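Local coordinates for protein siderophore enterobactin esterase (Emericella nidulans, PDB 6GUO) that hydrolyses the ester bonds of the bacterial siderophore enterobactin, a reaction required for release of iron inside the fungal cell, at residues 240-243 with 244-247; 164-167 with 168-171; 143-146 with 147-151. All coordinates share one frame; numbering follows the deposited sequence. Where two conformers were deposited one is given.

How the contacts relate
All three contacts are local ones, at very different depths of this alpha/beta-hydrolase. Contact 2 sits nearest the middle, its centre about 7 Å from the centre of the chain; it spans the sharp turn out of strand 156-164, which probably carries the nucleophilic serine, and the first turn of helix 166-177. Contact 3 takes in the end of helix 131-150 and the exit from it, its centre about 24 Å from that of contact 2. Contact 1 lies wholly within helix 239-252, about 23 Å from contact 2 between centres. Contacts 1 and 3 are on opposite sides of the chain's centre, about 46 Å apart between centres, with contact 2 much closer to each.

Contact 1. Residues 240-243 with 244-247; sequences EMFK and RRQR
The side-chain amide of Q246 lies stacked on the ring of F242, one turn earlier in helix 239-252, with the two planes only 27° apart. Q246 CG stands over the ring face, 4.0 Å from the ring centroid and offset toward the rim, which makes a CH-pi contact. Farther out, Q246 CD comes to 3.4 Å from F242 CE2, and the amide nitrogen NE2 also rests against the CE2 and CZ side of the ring. Two torsions produce this overlap. A trans chi1 of 177° brings the F242 ring round beside its own carbonyl carbon, while Q246 turns CG back beside its backbone N (chi1 -72°) and then runs extended back up the helix. The other amide atom, OE1, reaches the aliphatic part of K243, 3.8 Å from K243 CG, where the two chains run side by side.

R245 approaches the same ring differently. Its NH2 is at the edge, in the ring plane, 3.6 Å from F242 CD1, and the guanidinium is steeply turned from the ring, so this is not a flat stack. The bend at chi3 carries the group there, and a salt bridge to E237 and a hydrogen bond to the carbonyl of V232 hold it.

On another side of the helix, M241 and R244 run alongside each other, with M241 SD 3.8 Å from R244 CD. Regular backbone bonds tie the turns together, among them R244 N to E240 O at 2.9 Å and Q246 N to F242 O.

This is a surface turn near the start of helix 239-252, about 27 Å from the centre of the chain. F242 and R245 pack on the loop of residues 231-237 that follows strand 219-225, and R247 reaches away to a salt bridge with E117 in the proline-rich insertion that narrows the active site.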
loop_
_atom_site.group_PDB
_atom_site.type_symbol
_atom_site.label_atom_id
_atom_site.label_comp_id
_atom_site.label_asym_id
_atom_site.label_seq_id
_atom_site.Cartn_x
_atom_site.Cartn_y
_atom_site.Cartn_z
ATOM N N GLU A 240 -9.458 19.913 -22.091
ATOM C CA GLU A 240 -9.659 18.772 -22.979
ATOM C C GLU A 240 -9.184 17.458 -22.387
ATOM O O GLU A 240 -9.833 16.437 -22.598
ATOM C CB GLU A 240 -9.014 19.005 -24.354
ATOM C CG GLU A 240 -9.659 20.122 -25.167
ATOM C CD GLU A 240 -11.183 20.130 -25.087
ATOM O OE1 GLU A 240 -11.798 19.166 -25.579
ATOM O OE2 GLU A 240 -11.748 21.105 -24.516
ATOM N N MET A 241 -8.080 17.474 -21.638
ATOM C CA MET A 241 -7.614 16.252 -20.981
ATOM C C MET A 241 -8.608 15.783 -19.915
ATOM O O MET A 241 -8.845 14.587 -19.796
ATOM C CB MET A 241 -6.198 16.407 -20.407
ATOM C CG MET A 241 -5.100 16.477 -21.468
ATOM S SD MET A 241 -4.917 15.005 -22.504
ATOM C CE MET A 241 -3.936 15.669 -23.849
ATOM N N PHE A 242 -9.210 16.715 -19.176
ATOM C CA PHE A 242 -10.282 16.373 -18.234
ATOM C C PHE A 242 -11.528 15.824 -18.944
ATOM O O PHE A 242 -12.117 14.838 -18.498
ATOM C CB PHE A 242 -10.670 17.577 -17.364
ATOM C CG PHE A 242 -11.822 17.301 -16.435
ATOM C CD1 PHE A 242 -11.721 16.305 -15.467
ATOM C CD2 PHE A 242 -13.018 18.011 -16.540
ATOM C CE1 PHE A 242 -12.782 16.032 -14.613
ATOM C CE2 PHE A 242 -14.084 17.742 -15.687
ATOM C CZ PHE A 242 -13.965 16.751 -14.722
ATOM N N LYS A 243 -11.927 16.460 -20.042
ATOM C CA LYS A 243 -13.097 16.001 -20.799
ATOM C C LYS A 243 -12.892 14.610 -21.412
ATOM O O LYS A 243 -13.842 13.821 -21.471
ATOM C CB LYS A 243 -13.499 17.032 -21.852
ATOM C CG LYS A 243 -14.064 18.289 -21.220
ATOM C CD LYS A 243 -14.246 19.408 -22.220
ATOM C CE LYS A 243 -14.650 20.691 -21.516
ATOM N NZ LYS A 243 -14.890 21.790 -22.488
ATOM N N ARG A 244 -11.661 14.310 -21.836
ATOM C CA ARG A 244 -11.283 12.946 -22.251
ATOM C C ARG A 244 -11.526 11.931 -21.136
ATOM O O ARG A 244 -12.062 10.855 -21.388
ATOM C CB ARG A 244 -9.810 12.870 -22.671
ATOM C CG ARG A 244 -9.504 13.437 -24.047
ATOM C CD ARG A 244 -8.012 13.722 -24.195
ATOM N NE ARG A 244 -7.534 13.576 -25.571
ATOM C CZ ARG A 244 -7.814 14.399 -26.585
ATOM N NH1 ARG A 244 -8.603 15.466 -26.424
ATOM N NH2 ARG A 244 -7.305 14.147 -27.789
ATOM N N ARG A 245 -11.125 12.280 -19.913
ATOM C CA ARG A 245 -11.351 11.417 -18.750
ATOM C C ARG A 245 -12.846 11.249 -18.454
ATOM O O ARG A 245 -13.286 10.152 -18.114
ATOM C CB ARG A 245 -10.589 11.917 -17.510
ATOM C CG ARG A 245 -9.074 11.880 -17.679
ATOM C CD ARG A 245 -8.318 11.859 -16.360
ATOM N NE ARG A 245 -8.600 13.029 -15.514
ATOM C CZ ARG A 245 -9.259 13.022 -14.349
ATOM N NH1 ARG A 245 -9.761 11.902 -13.824
ATOM N NH2 ARG A 245 -9.417 14.167 -13.686
ATOM N N GLN A 246 -13.622 12.324 -18.599
ATOM C CA GLN A 246 -15.085 12.242 -18.469
ATOM C C GLN A 246 -15.709 11.297 -19.487
ATOM O O GLN A 246 -16.594 10.509 -19.139
ATOM C CB GLN A 246 -15.737 13.616 -18.609
ATOM C CG GLN A 246 -15.501 14.532 -17.427
ATOM C CD GLN A 246 -16.260 15.833 -17.564
ATOM O OE1 GLN A 246 -16.094 16.557 -18.545
ATOM N NE2 GLN A 246 -17.098 16.137 -16.582
ATOM N N ARG A 247 -15.247 11.384 -20.735
ATOM C CA ARG A 247 -15.730 10.514 -21.810
ATOM C C ARG A 247 -15.474 9.047 -21.481
ATOM O O ARG A 247 -16.400 8.234 -21.503
ATOM C CB ARG A 247 -15.064 10.873 -23.145
ATOM C CG ARG A 247 -15.543 10.042 -24.329
ATOM C CD ARG A 247 -14.817 10.412 -25.610
ATOM N NE ARG A 247 -15.272 9.593 -26.735
ATOM C CZ ARG A 247 -14.977 9.807 -28.020
ATOM N NH1 ARG A 247 -14.210 10.830 -28.395
ATOM N NH2 ARG A 247 -15.458 8.980 -28.945
#

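Contact 2. Residues 164-167 with 168-171; sequences HSYG and GLFA
Y166 and L169 meet loosely, Y166 CD1 lying 4.4 Å from L169 CD2, with the methyl set obliquely to the ring. These two side chains leave the first turn of helix 166-177 on one side, while F170 leaves on another. L169 comes closest through CB, 3.3 Å from Y166 O. In F170 the chi1 of 179° swings the ring away from the turn and onto helix 131-150, where it meets F134. The Y166 ring instead meets W194 at a steep angle, and its hydroxyl is hydrogen-bonded to E126.

Between these side chains the turn is bare backbone. G167 and G168 bring no side chain, and the backbone of H164 and S165 packs directly on them, H164 N lying 3.5 Å from G168 N. This permits the chain to turn sharply from strand 156-164 into the helix, with S165 at the strained corner (phi 62°, psi -120°). S165 O accepts from L169 N at 3.0 Å and, weakly, from G168 N at 2.9 Å. F170 N to Y166 O and A171 N to G167 O continue the helix.

In one of its two conformers, S165 OG reaches back to H164 O at 2.6 Å, coming from above the carbonyl plane, and also bonds to R102. The G-x-S-x-G sequence and this geometry fit the nucleophile elbow of alpha/beta-hydrolases. S165 is therefore probably the nucleophile, placed by the strained turn at the start of the helix, with H284 against its side chain.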
loop_
_atom_site.group_PDB
_atom_site.type_symbol
_atom_site.label_atom_id
_atom_site.label_comp_id
_atom_site.label_asym_id
_atom_site.label_seq_id
_atom_site.Cartn_x
_atom_site.Cartn_y
_atom_site.Cartn_z
ATOM N N HIS A 164 -6.390 -6.004 -10.526
ATOM C CA HIS A 164 -6.970 -4.675 -10.709
ATOM C C HIS A 164 -7.134 -4.369 -12.201
ATOM O O HIS A 164 -6.272 -4.729 -13.001
ATOM C CB HIS A 164 -6.088 -3.609 -10.054
ATOM C CG HIS A 164 -6.537 -2.203 -10.314
ATOM N ND1 HIS A 164 -6.068 -1.456 -11.370
ATOM C CD2 HIS A 164 -7.399 -1.403 -9.642
ATOM C CE1 HIS A 164 -6.630 -0.260 -11.342
ATOM N NE2 HIS A 164 -7.440 -0.204 -10.304
ATOM N N SER A 165 -8.244 -3.704 -12.547
ATOM C CA SER A 165 -8.557 -3.304 -13.929
ATOM C C SER A 165 -8.694 -4.549 -14.827
ATOM O O SER A 165 -9.553 -5.386 -14.547
ATOM C CB SER A 165 -7.592 -2.216 -14.455
ATOM O OG SER A 165 -6.263 -2.662 -14.641
ATOM N N TYR A 166 -7.881 -4.705 -15.878
ATOM C CA TYR A 166 -7.888 -5.985 -16.609
ATOM C C TYR A 166 -7.622 -7.177 -15.687
ATOM O O TYR A 166 -8.164 -8.259 -15.914
ATOM C CB TYR A 166 -6.883 -5.994 -17.768
ATOM C CG TYR A 166 -7.317 -5.285 -19.036
ATOM C CD1 TYR A 166 -8.611 -4.765 -19.196
ATOM C CD2 TYR A 166 -6.438 -5.173 -20.107
ATOM C CE1 TYR A 166 -8.990 -4.135 -20.364
ATOM C CE2 TYR A 166 -6.814 -4.544 -21.281
ATOM C CZ TYR A 166 -8.091 -4.031 -21.404
ATOM O OH TYR A 166 -8.479 -3.401 -22.557
ATOM N N GLY A 167 -6.795 -6.977 -14.657
ATOM C CA GLY A 167 -6.600 -7.980 -13.612
ATOM C C GLY A 167 -7.886 -8.384 -12.902
ATOM O O GLY A 167 -8.083 -9.557 -12.585
ATOM N N GLY A 168 -8.760 -7.413 -12.645
ATOM C CA GLY A 168 -10.062 -7.669 -12.035
ATOM C C GLY A 168 -10.979 -8.423 -12.981
ATOM O O GLY A 168 -11.707 -9.327 -12.566
ATOM N N LEU A 169 -10.944 -8.045 -14.258
ATOM C CA LEU A 169 -11.654 -8.778 -15.305
ATOM C C LEU A 169 -11.202 -10.240 -15.328
ATOM O O LEU A 169 -12.036 -11.150 -15.380
ATOM C CB LEU A 169 -11.422 -8.117 -16.672
ATOM C CG LEU A 169 -12.019 -8.797 -17.909
ATOM C CD1 LEU A 169 -13.534 -8.797 -17.836
ATOM C CD2 LEU A 169 -11.534 -8.109 -19.174
ATOM N N PHE A 170 -9.884 -10.438 -15.277
ATOM C CA PHE A 170 -9.267 -11.764 -15.220
ATOM C C PHE A 170 -9.748 -12.572 -14.015
ATOM O O PHE A 170 -10.111 -13.734 -14.160
ATOM C CB PHE A 170 -7.738 -11.634 -15.212
ATOM C CG PHE A 170 -7.011 -12.944 -15.135
ATOM C CD1 PHE A 170 -6.810 -13.713 -16.284
ATOM C CD2 PHE A 170 -6.518 -13.414 -13.922
ATOM C CE1 PHE A 170 -6.139 -14.923 -16.215
ATOM C CE2 PHE A 170 -5.846 -14.628 -13.850
ATOM C CZ PHE A 170 -5.657 -15.385 -15.001
ATOM N N ALA A 171 -9.750 -11.947 -12.839
ATOM C CA ALA A 171 -10.270 -12.570 -11.618
ATOM C C ALA A 171 -11.727 -13.017 -11.767
ATOM O O ALA A 171 -12.077 -14.141 -11.381
ATOM C CB ALA A 171 -10.125 -11.627 -10.433
#

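Contact 3. Residues 143-146 with 147-151; sequences RPFV and ELKVF
R143 runs out beside E147, one turn on, both pointing the same way. From CB, the chain of R143 is fully stretched (chi1 177°), which lays it along the glutamate. CG lies 3.8 Å from E147 OE2 and CD a little farther, and NE then gives OE2 a weak hydrogen bond of 3.3 Å within a salt bridge. CZ and NH1 follow, 4.2 Å and 4.1 Å from E147 OE2. The guanidinium and carboxylate planes stand 50° apart, so the pair is neither coplanar nor bidentate. At the tip, NH2 turns to a weak bond with the carbonyl of S181.

Farther along, the helix widens into a pi-type turn. F145 O takes two donors, K149 N and V150 N, each at 3.0 Å, and F151 N bonds to V146 O. The wider turn brings V150 CG2 to 3.4 Å from F145 CE2, and puts F151 beside V146, whose CG1 meets the F151 ring at its edge, in plane.

This is the end of helix 131-150, lying on the central sheet. V146 and F151 pack on strand 83-90, E147 and F151 on strand 156-164. F145 packs on I33 of strand 31-36, meets W21 edge-to-face, and stacks on F7 of the second subunit.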
loop_
_atom_site.group_PDB
_atom_site.type_symbol
_atom_site.label_atom_id
_atom_site.label_comp_id
_atom_site.label_asym_id
_atom_site.label_seq_id
_atom_site.Cartn_x
_atom_site.Cartn_y
_atom_site.Cartn_z
ATOM N N ARG A 143 1.717 -22.305 -9.626
ATOM C CA ARG A 143 1.239 -22.763 -8.326
ATOM C C ARG A 143 1.914 -24.057 -7.836
ATOM O O ARG A 143 2.356 -24.114 -6.693
ATOM C CB ARG A 143 -0.280 -22.866 -8.343
ATOM C CG ARG A 143 -0.898 -23.399 -7.076
ATOM C CD ARG A 143 -2.319 -22.892 -6.993
ATOM N NE ARG A 143 -3.082 -23.598 -5.988
ATOM C CZ ARG A 143 -4.378 -23.409 -5.759
ATOM N NH1 ARG A 143 -4.979 -24.123 -4.811
ATOM N NH2 ARG A 143 -5.076 -22.510 -6.462
ATOM N N PRO A 144 2.026 -25.082 -8.702
ATOM C CA PRO A 144 2.752 -26.280 -8.277
ATOM C C PRO A 144 4.237 -26.055 -8.012
ATOM O O PRO A 144 4.785 -26.691 -7.125
ATOM C CB PRO A 144 2.534 -27.258 -9.441
ATOM C CG PRO A 144 1.249 -26.811 -10.052
ATOM C CD PRO A 144 1.325 -25.312 -9.976
ATOM N N PHE A 145 4.880 -25.160 -8.758
ATOM C CA PHE A 145 6.264 -24.793 -8.467
ATOM C C PHE A 145 6.393 -24.225 -7.051
ATOM O O PHE A 145 7.258 -24.646 -6.284
ATOM C CB PHE A 145 6.800 -23.797 -9.500
ATOM C CG PHE A 145 8.143 -23.226 -9.145
ATOM C CD1 PHE A 145 9.298 -23.981 -9.324
ATOM C CD2 PHE A 145 8.258 -21.933 -8.628
ATOM C CE1 PHE A 145 10.543 -23.461 -8.996
ATOM C CE2 PHE A 145 9.500 -21.412 -8.295
ATOM C CZ PHE A 145 10.644 -22.176 -8.483
ATOM N N VAL A 146 5.512 -23.293 -6.701
ATOM C CA VAL A 146 5.546 -22.674 -5.373
ATOM C C VAL A 146 5.249 -23.705 -4.274
ATOM O O VAL A 146 5.976 -23.787 -3.276
ATOM C CB VAL A 146 4.584 -21.464 -5.295
ATOM C CG1 VAL A 146 4.483 -20.927 -3.870
ATOM C CG2 VAL A 146 5.056 -20.366 -6.238
ATOM N N GLU A 147 4.212 -24.509 -4.482
ATOM C CA GLU A 147 3.767 -25.473 -3.471
ATOM C C GLU A 147 4.689 -26.691 -3.338
ATOM O O GLU A 147 4.986 -27.109 -2.222
ATOM C CB GLU A 147 2.328 -25.919 -3.743
ATOM C CG GLU A 147 1.293 -24.819 -3.516
ATOM C CD GLU A 147 -0.149 -25.313 -3.522
ATOM O OE1 GLU A 147 -0.377 -26.541 -3.574
ATOM O OE2 GLU A 147 -1.068 -24.464 -3.473
ATOM N N LEU A 148 5.143 -27.244 -4.464
ATOM C CA LEU A 148 5.896 -28.504 -4.466
ATOM C C LEU A 148 7.419 -28.342 -4.490
ATOM O O LEU A 148 8.122 -29.238 -4.017
ATOM C CB LEU A 148 5.444 -29.395 -5.629
ATOM C CG LEU A 148 3.933 -29.624 -5.788
ATOM C CD1 LEU A 148 3.675 -30.709 -6.823
ATOM C CD2 LEU A 148 3.241 -29.982 -4.480
ATOM N N LYS A 149 7.929 -27.234 -5.036
ATOM C CA LYS A 149 9.382 -26.986 -5.095
ATOM C C LYS A 149 9.878 -25.952 -4.077
ATOM O O LYS A 149 10.885 -26.183 -3.404
ATOM C CB LYS A 149 9.819 -26.572 -6.506
ATOM C CG LYS A 149 9.655 -27.656 -7.567
ATOM C CD LYS A 149 10.634 -28.806 -7.363
ATOM C CE LYS A 149 11.052 -29.445 -8.675
ATOM N NZ LYS A 149 11.998 -28.590 -9.449
ATOM N N VAL A 150 9.183 -24.823 -3.965
ATOM C CA VAL A 150 9.615 -23.739 -3.081
ATOM C C VAL A 150 9.254 -24.032 -1.621
ATOM O O VAL A 150 10.112 -23.907 -0.741
ATOM C CB VAL A 150 9.069 -22.369 -3.540
ATOM C CG1 VAL A 150 9.553 -21.240 -2.636
ATOM C CG2 VAL A 150 9.497 -22.098 -4.978
ATOM N N PHE A 151 8.004 -24.431 -1.377
ATOM C CA PHE A 151 7.500 -24.671 -0.017
ATOM C C PHE A 151 6.894 -26.076 0.169
ATOM O O PHE A 151 5.753 -26.193 0.624
ATOM C CB PHE A 151 6.451 -23.607 0.344
ATOM C CG PHE A 151 6.971 -22.195 0.298
ATOM C CD1 PHE A 151 7.891 -21.755 1.242
ATOM C CD2 PHE A 151 6.532 -21.305 -0.679
ATOM C CE1 PHE A 151 8.371 -20.453 1.209
ATOM C CE2 PHE A 151 7.011 -20.003 -0.719
ATOM C CZ PHE A 151 7.932 -19.581 0.228
#